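Local coordinates for protein ORF10 (Moritella marina, PDB 6RIW) that forms the ketosynthase-chain length factor didomain of a polyunsaturated fatty acid synthase, which probably lengthens acyl chains on acyl carrier protein by condensation, at residues M1-V6 with Y282-G287; A5-A10 with M265-R270; E113-I118 with A215-A220; A197-S202 with A373-M378; K380-L385 with L447-P452. All blocks are in the same frame, centred on the assembly; numbering follows the deposited sequence.

Contact 1: M1-V6 with Y282-G287. With MG (magnesium ion), chain B.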
# COMPACT_ATOMS: atom_id res chain seq x y z
N MET A 1 11.10 25.30 -5.72
CA MET A 1 10.72 25.74 -4.37
C MET A 1 11.90 25.62 -3.40
O MET A 1 12.99 25.19 -3.78
CB MET A 1 9.49 24.96 -3.88
CG MET A 1 8.23 25.38 -4.67
SD MET A 1 6.71 24.47 -4.26
CE MET A 1 6.64 23.37 -5.66
N GLU A 2 11.69 26.02 -2.15
CA GLU A 2 12.79 26.18 -1.20
C GLU A 2 13.59 24.89 -1.00
O GLU A 2 13.03 23.79 -0.95
CB GLU A 2 12.24 26.66 0.14
CG GLU A 2 13.32 26.93 1.15
CD GLU A 2 12.77 27.36 2.48
OE1 GLU A 2 11.53 27.43 2.61
OE2 GLU A 2 13.58 27.62 3.40
N ASN A 3 14.91 25.04 -0.89
CA ASN A 3 15.79 23.97 -0.42
C ASN A 3 15.21 23.24 0.79
O ASN A 3 14.81 23.88 1.77
CB ASN A 3 17.15 24.54 -0.03
CG ASN A 3 18.01 24.89 -1.23
OD1 ASN A 3 17.73 24.47 -2.36
ND2 ASN A 3 19.09 25.63 -0.98
N ILE A 4 15.22 21.91 0.74
CA ILE A 4 14.87 21.07 1.88
C ILE A 4 16.15 20.46 2.43
O ILE A 4 16.96 19.92 1.68
CB ILE A 4 13.87 19.97 1.47
CG1 ILE A 4 12.58 20.61 0.92
CG2 ILE A 4 13.58 19.06 2.67
CD1 ILE A 4 11.86 21.51 1.94
N ALA A 5 16.33 20.56 3.75
CA ALA A 5 17.48 19.99 4.43
C ALA A 5 17.11 18.63 5.00
O ALA A 5 16.05 18.49 5.63
CB ALA A 5 17.97 20.90 5.55
N VAL A 6 17.97 17.64 4.77
CA VAL A 6 17.91 16.37 5.48
C VAL A 6 18.68 16.51 6.78
O VAL A 6 19.90 16.73 6.78
CB VAL A 6 18.50 15.23 4.62
CG1 VAL A 6 18.31 13.88 5.34
CG2 VAL A 6 17.88 15.25 3.24
N TYR A 282 22.67 16.91 6.49
CA TYR A 282 23.38 15.88 5.75
C TYR A 282 23.50 16.24 4.28
O TYR A 282 24.50 15.90 3.62
CB TYR A 282 22.66 14.54 5.86
CG TYR A 282 22.84 13.81 7.16
CD1 TYR A 282 21.98 14.04 8.22
CD2 TYR A 282 23.85 12.89 7.32
CE1 TYR A 282 22.11 13.37 9.40
CE2 TYR A 282 24.00 12.20 8.52
CZ TYR A 282 23.13 12.45 9.55
OH TYR A 282 23.26 11.78 10.74
N ALA A 283 22.47 16.85 3.72
CA ALA A 283 22.43 17.14 2.30
C ALA A 283 21.24 18.04 2.06
O ALA A 283 20.37 18.19 2.93
CB ALA A 283 22.34 15.87 1.45
N ILE A 284 21.21 18.65 0.88
CA ILE A 284 20.12 19.50 0.44
C ILE A 284 19.37 18.76 -0.67
O ILE A 284 19.99 18.26 -1.62
CB ILE A 284 20.63 20.86 -0.07
CG1 ILE A 284 21.35 21.65 1.06
CG2 ILE A 284 19.49 21.65 -0.73
CD1 ILE A 284 20.46 22.34 2.06
N ILE A 285 18.05 18.67 -0.54
CA ILE A 285 17.21 18.22 -1.64
C ILE A 285 16.88 19.46 -2.45
O ILE A 285 16.15 20.35 -1.99
CB ILE A 285 15.95 17.50 -1.15
CG1 ILE A 285 16.34 16.26 -0.31
CG2 ILE A 285 15.10 17.07 -2.34
CD1 ILE A 285 15.18 15.62 0.42
N LYS A 286 17.46 19.55 -3.65
CA LYS A 286 17.34 20.74 -4.48
C LYS A 286 16.04 20.73 -5.26
O LYS A 286 15.48 21.80 -5.55
CB LYS A 286 18.53 20.84 -5.43
CG LYS A 286 18.74 22.22 -6.06
CD LYS A 286 19.23 23.26 -5.04
CE LYS A 286 19.24 24.66 -5.65
NZ LYS A 286 17.94 24.96 -6.37
N GLY A 287 15.56 19.54 -5.60
CA GLY A 287 14.32 19.42 -6.33
C GLY A 287 14.11 17.98 -6.73
O GLY A 287 14.87 17.09 -6.35
MG MG B . 14.27 23.46 -4.73
O HOH W 1 13.89 21.99 -2.87

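Contact 2: A5-A10 with M265-R270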
# COMPACT_ATOMS: atom_id res chain seq x y z
N ALA A 5 16.33 20.56 3.75
CA ALA A 5 17.48 19.99 4.43
C ALA A 5 17.11 18.63 5.00
O ALA A 5 16.05 18.49 5.63
CB ALA A 5 17.97 20.90 5.55
N VAL A 6 17.97 17.64 4.77
CA VAL A 6 17.91 16.37 5.48
C VAL A 6 18.68 16.51 6.78
O VAL A 6 19.90 16.73 6.78
CB VAL A 6 18.50 15.23 4.62
CG1 VAL A 6 18.31 13.88 5.34
CG2 VAL A 6 17.88 15.25 3.24
N VAL A 7 17.98 16.39 7.91
CA VAL A 7 18.60 16.66 9.21
C VAL A 7 18.69 15.42 10.09
O VAL A 7 19.20 15.51 11.22
CB VAL A 7 17.87 17.80 9.95
CG1 VAL A 7 17.86 19.06 9.08
CG2 VAL A 7 16.42 17.40 10.32
N GLY A 8 18.24 14.27 9.61
CA GLY A 8 18.36 13.04 10.37
C GLY A 8 18.16 11.86 9.45
O GLY A 8 17.37 11.96 8.50
N ILE A 9 18.89 10.76 9.67
CA ILE A 9 18.82 9.59 8.81
C ILE A 9 18.91 8.34 9.67
O ILE A 9 19.64 8.32 10.67
CB ILE A 9 19.96 9.56 7.76
CG1 ILE A 9 20.04 10.86 6.97
CG2 ILE A 9 19.82 8.36 6.82
CD1 ILE A 9 21.00 10.82 5.79
N ALA A 10 18.17 7.30 9.28
CA ALA A 10 18.32 6.01 9.93
C ALA A 10 18.06 4.89 8.93
O ALA A 10 17.35 5.07 7.93
CB ALA A 10 17.39 5.88 11.14
N MET A 265 14.50 5.75 7.21
CA MET A 265 13.75 6.96 7.53
C MET A 265 14.66 8.18 7.46
O MET A 265 15.81 8.12 7.90
CB MET A 265 13.10 6.86 8.92
CG MET A 265 12.02 7.90 9.19
SD MET A 265 10.50 7.73 8.21
CE MET A 265 9.96 6.05 8.65
N MET A 266 14.12 9.29 6.96
CA MET A 266 14.83 10.57 6.97
C MET A 266 13.96 11.64 7.60
O MET A 266 12.73 11.59 7.51
CB MET A 266 15.19 10.99 5.56
CG MET A 266 16.42 10.32 4.99
SD MET A 266 16.29 10.35 3.18
CE MET A 266 15.37 11.87 3.00
N VAL A 267 14.60 12.63 8.23
CA VAL A 267 13.92 13.78 8.83
C VAL A 267 14.21 15.00 7.96
O VAL A 267 15.38 15.31 7.69
CB VAL A 267 14.39 14.04 10.28
CG1 VAL A 267 13.56 15.17 10.88
CG2 VAL A 267 14.31 12.78 11.11
N LEU A 268 13.15 15.69 7.51
CA LEU A 268 13.24 16.80 6.57
C LEU A 268 12.72 18.10 7.17
O LEU A 268 11.67 18.11 7.83
CB LEU A 268 12.44 16.51 5.29
CG LEU A 268 12.70 15.18 4.59
CD1 LEU A 268 11.84 15.06 3.34
CD2 LEU A 268 14.18 15.06 4.23
N LYS A 269 13.41 19.20 6.88
CA LYS A 269 12.93 20.53 7.24
C LYS A 269 13.26 21.49 6.10
O LYS A 269 14.18 21.24 5.31
CB LYS A 269 13.57 21.05 8.55
CG LYS A 269 13.07 20.34 9.82
CD LYS A 269 13.95 20.68 11.04
CE LYS A 269 13.80 22.14 11.46
NZ LYS A 269 14.28 22.37 12.87
N ARG A 270 12.49 22.57 5.99
CA ARG A 270 12.88 23.65 5.10
C ARG A 270 14.25 24.17 5.54
O ARG A 270 14.54 24.26 6.73
CB ARG A 270 11.82 24.78 5.12
CG ARG A 270 10.46 24.35 4.54
CD ARG A 270 9.38 25.43 4.65
NE ARG A 270 9.11 25.76 6.04
CZ ARG A 270 8.13 25.23 6.77
NH1 ARG A 270 7.99 25.56 8.04
NH2 ARG A 270 7.29 24.35 6.23

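Contact 3: E113-I118 with A215-A220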
# COMPACT_ATOMS: atom_id res chain seq x y z
N GLU A 113 4.74 18.24 17.33
CA GLU A 113 3.36 18.61 17.10
C GLU A 113 3.11 19.02 15.65
O GLU A 113 2.00 18.85 15.13
CB GLU A 113 2.97 19.75 18.04
CG GLU A 113 1.49 20.11 17.99
CD GLU A 113 1.01 20.75 19.29
OE1 GLU A 113 1.83 21.44 19.96
OE2 GLU A 113 -0.19 20.56 19.64
N ASN A 114 4.12 19.56 14.98
CA ASN A 114 3.97 19.96 13.59
C ASN A 114 4.81 19.10 12.65
O ASN A 114 5.30 19.59 11.62
CB ASN A 114 4.33 21.44 13.45
CG ASN A 114 3.37 22.31 14.22
OD1 ASN A 114 3.75 22.99 15.16
ND2 ASN A 114 2.10 22.25 13.85
N CYS A 115 4.99 17.83 12.99
CA CYS A 115 5.73 16.87 12.17
C CYS A 115 4.77 15.80 11.65
O CYS A 115 3.97 15.27 12.42
CB CYS A 115 6.85 16.21 12.98
SG CYS A 115 7.97 15.13 12.05
N GLY A 116 4.85 15.51 10.35
CA GLY A 116 4.09 14.44 9.75
C GLY A 116 5.00 13.30 9.33
O GLY A 116 6.21 13.33 9.54
N VAL A 117 4.40 12.26 8.74
CA VAL A 117 5.18 11.12 8.26
C VAL A 117 4.51 10.52 7.02
O VAL A 117 3.29 10.33 7.00
CB VAL A 117 5.40 10.04 9.35
CG1 VAL A 117 4.08 9.63 10.02
CG2 VAL A 117 6.15 8.83 8.76
N ILE A 118 5.30 10.26 5.98
CA ILE A 118 4.84 9.55 4.79
C ILE A 118 5.70 8.30 4.62
O ILE A 118 6.93 8.39 4.56
CB ILE A 118 4.88 10.43 3.52
CG1 ILE A 118 3.96 11.64 3.71
CG2 ILE A 118 4.45 9.63 2.30
CD1 ILE A 118 4.08 12.69 2.58
N ALA A 215 3.18 21.17 7.20
CA ALA A 215 4.00 20.71 8.31
C ALA A 215 5.24 21.60 8.37
O ALA A 215 5.58 22.28 7.40
CB ALA A 215 4.42 19.24 8.13
N ASN A 216 5.91 21.58 9.53
CA ASN A 216 7.20 22.24 9.72
C ASN A 216 8.35 21.25 9.82
O ASN A 216 9.51 21.67 9.78
CB ASN A 216 7.16 23.13 10.97
CG ASN A 216 6.15 24.25 10.84
OD1 ASN A 216 5.88 24.75 9.74
ND2 ASN A 216 5.56 24.63 11.97
N MET A 217 8.05 19.96 9.93
CA MET A 217 9.02 18.89 9.86
C MET A 217 8.30 17.70 9.26
O MET A 217 7.08 17.56 9.44
CB MET A 217 9.58 18.56 11.26
CG MET A 217 10.74 17.58 11.30
SD MET A 217 11.39 17.36 12.99
CE MET A 217 10.32 18.46 13.93
N MET A 218 9.03 16.87 8.51
CA MET A 218 8.44 15.65 7.98
C MET A 218 9.39 14.47 8.16
O MET A 218 10.60 14.60 7.92
CB MET A 218 8.08 15.77 6.49
CG MET A 218 6.87 16.65 6.19
SD MET A 218 5.32 16.02 6.86
CE MET A 218 5.10 14.50 5.87
N LEU A 219 8.84 13.32 8.55
CA LEU A 219 9.51 12.04 8.40
C LEU A 219 9.13 11.44 7.05
O LEU A 219 7.96 11.45 6.66
CB LEU A 219 9.11 11.07 9.52
CG LEU A 219 9.66 11.30 10.92
CD1 LEU A 219 9.03 10.31 11.88
CD2 LEU A 219 11.16 11.12 10.94
N ALA A 220 10.12 10.96 6.31
CA ALA A 220 9.85 10.28 5.06
C ALA A 220 10.71 9.03 4.98
O ALA A 220 11.92 9.09 5.22
CB ALA A 220 10.11 11.18 3.84
O HOH W 2 6.82 23.61 14.71

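Contact 4: A197-S202 with A373-M378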
# COMPACT_ATOMS: atom_id res chain seq x y z
N ALA A 197 9.65 2.54 -6.45
CA ALA A 197 9.91 3.97 -6.33
C ALA A 197 9.32 4.58 -5.06
O ALA A 197 9.42 5.79 -4.87
CB ALA A 197 9.35 4.71 -7.56
N SER A 198 8.70 3.76 -4.19
CA SER A 198 7.95 4.31 -3.06
C SER A 198 8.80 5.17 -2.13
O SER A 198 8.28 6.14 -1.56
CB SER A 198 7.29 3.19 -2.24
OG SER A 198 6.51 2.35 -3.06
N SER A 199 10.08 4.83 -1.94
CA SER A 199 10.92 5.63 -1.03
C SER A 199 11.08 7.05 -1.54
O SER A 199 11.02 8.02 -0.75
CB SER A 199 12.29 4.98 -0.85
OG SER A 199 12.20 3.70 -0.22
N CYS A 200 11.31 7.22 -2.83
CA CYS A 200 11.49 8.57 -3.34
C CYS A 200 10.17 9.29 -3.55
O CYS A 200 10.14 10.52 -3.47
CB CYS A 200 12.29 8.54 -4.64
SG CYS A 200 13.94 7.81 -4.33
N TYR A 201 9.09 8.56 -3.82
CA TYR A 201 7.76 9.17 -3.76
C TYR A 201 7.50 9.76 -2.37
O TYR A 201 6.99 10.88 -2.25
CB TYR A 201 6.69 8.15 -4.12
CG TYR A 201 6.42 8.12 -5.62
CD1 TYR A 201 7.40 7.68 -6.50
CD2 TYR A 201 5.20 8.53 -6.15
CE1 TYR A 201 7.18 7.65 -7.88
CE2 TYR A 201 4.96 8.51 -7.52
CZ TYR A 201 5.97 8.07 -8.37
OH TYR A 201 5.76 8.04 -9.73
N SER A 202 7.80 9.00 -1.32
CA SER A 202 7.57 9.49 0.04
C SER A 202 8.39 10.74 0.33
O SER A 202 7.88 11.71 0.93
CB SER A 202 7.89 8.39 1.07
OG SER A 202 7.05 7.28 0.84
N ALA A 373 13.61 0.34 -1.58
CA ALA A 373 14.84 0.32 -2.36
C ALA A 373 15.48 1.69 -2.46
O ALA A 373 16.72 1.80 -2.51
CB ALA A 373 14.57 -0.23 -3.77
N GLY A 374 14.68 2.75 -2.52
CA GLY A 374 15.27 4.06 -2.61
C GLY A 374 15.99 4.49 -1.35
O GLY A 374 16.85 5.38 -1.42
N MET A 375 15.66 3.90 -0.19
CA MET A 375 16.29 4.35 1.05
C MET A 375 17.81 4.15 1.04
O MET A 375 18.53 5.13 1.29
CB MET A 375 15.63 3.68 2.26
CG MET A 375 14.18 4.15 2.61
SD MET A 375 13.79 5.88 2.38
CE MET A 375 14.67 6.62 3.74
N PRO A 376 18.36 2.96 0.78
CA PRO A 376 19.83 2.87 0.72
C PRO A 376 20.44 3.68 -0.40
O PRO A 376 21.56 4.20 -0.25
CB PRO A 376 20.09 1.36 0.53
CG PRO A 376 18.82 0.81 -0.04
CD PRO A 376 17.73 1.64 0.57
N GLY A 377 19.74 3.81 -1.53
CA GLY A 377 20.25 4.65 -2.61
C GLY A 377 20.40 6.10 -2.18
O GLY A 377 21.46 6.71 -2.36
N MET A 378 19.33 6.67 -1.60
CA MET A 378 19.40 8.06 -1.14
C MET A 378 20.41 8.22 -0.01
O MET A 378 21.11 9.23 0.07
CB MET A 378 18.02 8.56 -0.70
CG MET A 378 17.02 8.71 -1.82
SD MET A 378 15.46 9.45 -1.26
CE MET A 378 14.71 8.02 -0.43
O HOH W 3 11.87 2.75 -3.19

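Contact 5: K380-L385 with L447-P452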
# COMPACT_ATOMS: atom_id res chain seq x y z
N LYS A 380 23.17 6.42 0.53
CA LYS A 380 24.49 6.38 -0.11
C LYS A 380 24.83 7.71 -0.76
O LYS A 380 25.94 8.23 -0.59
CB LYS A 380 24.51 5.25 -1.15
CG LYS A 380 25.81 5.14 -1.96
CD LYS A 380 25.78 3.90 -2.86
CE LYS A 380 26.82 3.99 -3.97
NZ LYS A 380 26.51 3.01 -5.07
N ALA A 381 23.89 8.28 -1.51
CA ALA A 381 24.18 9.53 -2.22
C ALA A 381 24.37 10.69 -1.25
O ALA A 381 25.29 11.50 -1.42
CB ALA A 381 23.07 9.83 -3.23
N MET A 382 23.52 10.79 -0.22
CA MET A 382 23.67 11.89 0.73
C MET A 382 24.96 11.77 1.53
O MET A 382 25.60 12.78 1.83
CB MET A 382 22.48 11.96 1.68
CG MET A 382 21.20 12.32 0.98
SD MET A 382 19.79 12.16 2.09
CE MET A 382 18.46 12.17 0.86
N LEU A 383 25.35 10.55 1.91
CA LEU A 383 26.62 10.39 2.62
C LEU A 383 27.80 10.66 1.69
O LEU A 383 28.81 11.23 2.12
CB LEU A 383 26.73 9.00 3.24
CG LEU A 383 25.81 8.77 4.46
CD1 LEU A 383 25.93 7.34 5.00
CD2 LEU A 383 26.05 9.80 5.56
N ALA A 384 27.69 10.26 0.42
CA ALA A 384 28.76 10.51 -0.54
C ALA A 384 28.92 12.01 -0.80
O ALA A 384 30.05 12.50 -0.96
CB ALA A 384 28.46 9.79 -1.85
N LEU A 385 27.80 12.74 -0.88
CA LEU A 385 27.86 14.19 -1.08
C LEU A 385 28.53 14.88 0.10
O LEU A 385 29.27 15.85 -0.09
CB LEU A 385 26.45 14.75 -1.29
CG LEU A 385 25.85 14.56 -2.68
CD1 LEU A 385 24.30 14.68 -2.65
CD2 LEU A 385 26.45 15.53 -3.68
N LEU A 447 15.36 12.48 -7.82
CA LEU A 447 15.63 13.54 -6.87
C LEU A 447 17.00 14.13 -7.16
O LEU A 447 17.93 13.39 -7.49
CB LEU A 447 15.57 13.04 -5.43
CG LEU A 447 14.21 12.53 -4.95
CD1 LEU A 447 14.33 11.97 -3.54
CD2 LEU A 447 13.17 13.66 -5.03
N VAL A 448 17.11 15.45 -7.05
CA VAL A 448 18.36 16.17 -7.26
C VAL A 448 18.87 16.62 -5.90
O VAL A 448 18.18 17.36 -5.18
CB VAL A 448 18.18 17.35 -8.22
CG1 VAL A 448 19.55 18.00 -8.52
CG2 VAL A 448 17.51 16.88 -9.49
N LEU A 449 20.06 16.14 -5.52
CA LEU A 449 20.63 16.40 -4.21
C LEU A 449 21.94 17.16 -4.34
O LEU A 449 22.69 16.97 -5.31
CB LEU A 449 20.90 15.10 -3.45
CG LEU A 449 19.83 14.01 -3.53
CD1 LEU A 449 20.35 12.75 -2.83
CD2 LEU A 449 18.58 14.55 -2.86
N GLN A 450 22.23 18.00 -3.35
CA GLN A 450 23.48 18.75 -3.32
C GLN A 450 24.11 18.66 -1.95
O GLN A 450 23.44 18.38 -0.94
CB GLN A 450 23.25 20.21 -3.72
CG GLN A 450 22.92 20.38 -5.19
CD GLN A 450 22.77 21.85 -5.61
OE1 GLN A 450 22.50 22.72 -4.78
NE2 GLN A 450 22.96 22.11 -6.90
N GLN A 451 25.42 18.92 -1.90
CA GLN A 451 26.15 18.86 -0.65
C GLN A 451 25.53 19.82 0.36
O GLN A 451 24.89 20.81 -0.02
CB GLN A 451 27.63 19.21 -0.89
CG GLN A 451 27.86 20.59 -1.46
CD GLN A 451 29.34 20.85 -1.73
OE1 GLN A 451 29.77 20.91 -2.89
NE2 GLN A 451 30.12 20.96 -0.67
N PRO A 452 25.67 19.54 1.66
CA PRO A 452 25.05 20.41 2.66
C PRO A 452 25.69 21.78 2.67
O PRO A 452 26.87 21.95 2.38
CB PRO A 452 25.31 19.68 3.98
CG PRO A 452 26.47 18.79 3.70
CD PRO A 452 26.36 18.39 2.27

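Contact 1: M1-V6 with Y282-G287
M1 O and K286 O, one backbone carbonyl from each segment, bind the same magnesium ion. The metal lies 2.3 Å from M1 O and 2.2 Å from K286 O. Water 1 is a third ligand, and it can donate to E2 O and to I285 O. E2 O also takes a hydrogen bond from H211 NE2. M1 N is bonded to S461 OG.

Behind the metal the two segments pair as antiparallel strands. I285 N donates to I4 O over 2.8 Å. The return bond, I4 N to I285 O, is longer at 3.3 Å but nearly straight. V6 N then bonds A283 O, and Y282 N bonds V6 O. The same V6 O sits at the edge of the Y282 ring, in its plane. The Y282 hydroxyl bonds D103.

Side chains close both sides of the pairing. I284 CG2 packs against N3 CG at 3.6 Å. V6 CG2 meets I285 CD1 at 3.9 Å. On the same face I4 CB packs on I285 CB at 4.2 Å. K286 has CG anti to its N (chi1 -163°) and bends at chi2, which lays CD 3.3 Å from N3 OD1. The polar ends of this pair bind other partners: N3 ND2 bonds Q271, and K286 NZ bonds A318 O. K286 and G287 both face V448 in a classic beta bulge, right at the metal ligand.

The three ligands described are all neutral oxygens, two from the main chain and one from water. The ion therefore probably depends on where the backbone lies more than on the M1 and K286 side chains, and it clips the chain start to the neighbouring strand.

Contact 2: A5-A10 with M265-R270
M266 packs its side chain between V6 and I9 of the paired strand. Its CB lies 3.8 Å from G8 O. CG comes next and touches V6 CG1 at 4.0 Å, with I9 CG1 slightly farther off. The M266 and I9 side chains run alongside each other. SD reaches M382 of helix 374-387, which covers this face. The chain bends at chi3, and CE ends 3.6 Å from L268 CD2. L268 CD2 in turn meets V6 CG2 at 3.8 Å, the two side chains pointing the same way.

V7 and V267 pack away from that helix. With CG1 of V7 beside the backbone N (chi1 -57°), CG2 falls between N and the carbonyl carbon. From there it meets V267 CG1 at 3.7 Å, the two side chains crossing at about a right angle. K269 CD brushes V7 CG2, while its NZ forms salt bridges with D277 and D279.

In the backbone ladder A5 N bonds K269 O over 2.7 Å, and A10 pairs with M265 in both directions. In between, V7 and G8 both face V267, a classic beta bulge. V267 N reaches G8 O from 36° above the carbonyl plane, and M265 N likewise comes to A10 O from well above its plane. A side chain at G8 would be tight against V267 CG2.

Strand 259-270 runs between strands 4-12 and 217-224, and this antiparallel pairing belongs to the N-terminal half of the thiolase fold of ketosynthases.

Contact 3: E113-I118 with A215-A220
M218 folds its tip over G116, and this is the tight part of the contact. The bend at chi2 (-64°) brings SD to 3.5 Å from G116 CA. The bend at chi3 turns CE on to V117 N and, at 3.8 Å, I118 CG1. G116 has no side chain, and a CB there would clash with the sulfur. With M218 cut back to an alanine, G116 CA and I118 CG1 would probably lose this cover, and a gap would open under helix 198-211, whose A206 touches M218.

The other face carries C115, M217, V117 and L219. C115 SG rests on M217 CG at 3.8 Å. The V117 and L219 side chains cross at a slant, with CG2 of V117 3.8 Å from CB of L219. Strands 115-120 and 217-224 are parallel neighbours here, part of the beta layer in the N-terminal half of the thiolase fold. Their ladder includes G116 N to M217 O and I118 N to L219 O. L219 N to G116 O is the straightest of its bonds, with 174° at the hydrogen.

At the start of the strands the contact loosens and meets solvent. N114 O is gripped twice, by N216 N in its carbonyl plane and by M217 N over a longer 3.2 Å. The N114 and N216 side chains lie alongside each other, their amides turned 57° apart. Water 2 bridges them, donating to N114 OD1 and accepting from N216 ND2. N216 OD1 is held by R270.

Contact 4: A197-S202 with A373-M378
Two helices of the buried central layer of the thiolase fold meet where S199 packs on G374. The short segments run at 67° to each other. S199 CB sits 3.6 Å from G374 CA, close enough that a CB on G374 would clash with it. The glycine thus lets the two backbones approach.

S199 OG bonds T371 O, just before the second helix. Its first torsion (chi1 -64°) sets OG beside its own backbone N, and there OG also touches M375 CG at 3.5 Å. M375 bends at chi2 and chi3. Its SD comes 3.7 Å from S199 CB, and its CE runs on to A220 and M265. If a serine stood at M375, S199 CB is likely to lose its sulfur neighbour, with a gap left between the helices and the strands of A220 and M265.

M378 covers the other end of the contact. Its SD lies 3.8 Å from C200 SG, and its CE bends to S199 O. No clear hydrogen bond joins the segments directly. Water 3 does so instead, accepting from S199 N at 3.0 Å and from G374 N at 2.9 Å. Within the first helix, S202 OG and S202 N reach S198 O from opposite faces of its carbonyl plane.

In ketosynthases the nucleophilic cysteine sits at the N-terminal end of the helix corresponding to 198-211. This close, glycine-mediated crossing is consistent with that central helix pair.

Contact 5: K380-L385 with L447-P452
L449 overlaps the side of helix 374-387 with its CD1, which lies 3.9 Å from M382 CG and 4.0 Å from A381 CB. This is helix-on-sheet packing in the thiolase fold. The helix belongs to the buried central layer, and strand 443-450 is in the sheet beside it. The short segments run at 24° to each other, with axes 8.8 Å apart, so the helix lies nearly along the strand.

L385 supplies the largest share of the buried surface. With CG set beside its own N (chi1 -78°), the branch is laid against the strand and its CD1 comes 3.5 Å from L449 CB. The two leucine side chains cross at about a right angle. L385 CD2 leans to Q451 N instead, at 4.0 Å. W419 and A433 also touch L385.

M382 crosses L449 at about a right angle as well. Its chain is extended beyond CG and passes L449 on its way to V6, I9 and M266. L449 itself is backed by I285 and V435, from the strands flanking its own. Strand 443-450 is hydrogen-bonded to both flanking strands, L449 with A433 and Q450 with I284.

No hydrogen bond joins helix and strand, and the grip is apolar. Q450 points away from the helix, and its side chain lies against K286. Past the strand end, L385 still meets the Q451 backbone, while the Q451 amide turns off to R431, with OE1 taking the R431 N-H. Of the Q451 side chain, CB is what touches the helix, 3.8 Å from L385 O.

All five contacts are mainly buried and lie in the ketosynthase half. Contacts 1 and 2 share strand 4-12, each pairing it with a different neighbour. Contact 3 follows on, since strand 217-224 bonds to strand 259-270. Contact 5 adds strand 443-450, bonded to strand 283-292 of contact 1. Contacts 4 and 5 share helix 374-387. Contacts 1 to 3 rest on backbone ladders. Contact 5 is apolar packing, and contact 4 adds a bridging water to its sulfur and serine contacts. Methionines of helix 374-387 pack between contacts 2, 4 and 5. Solvent-exposed residues appear in contact 3, and only contact 1 carries a metal.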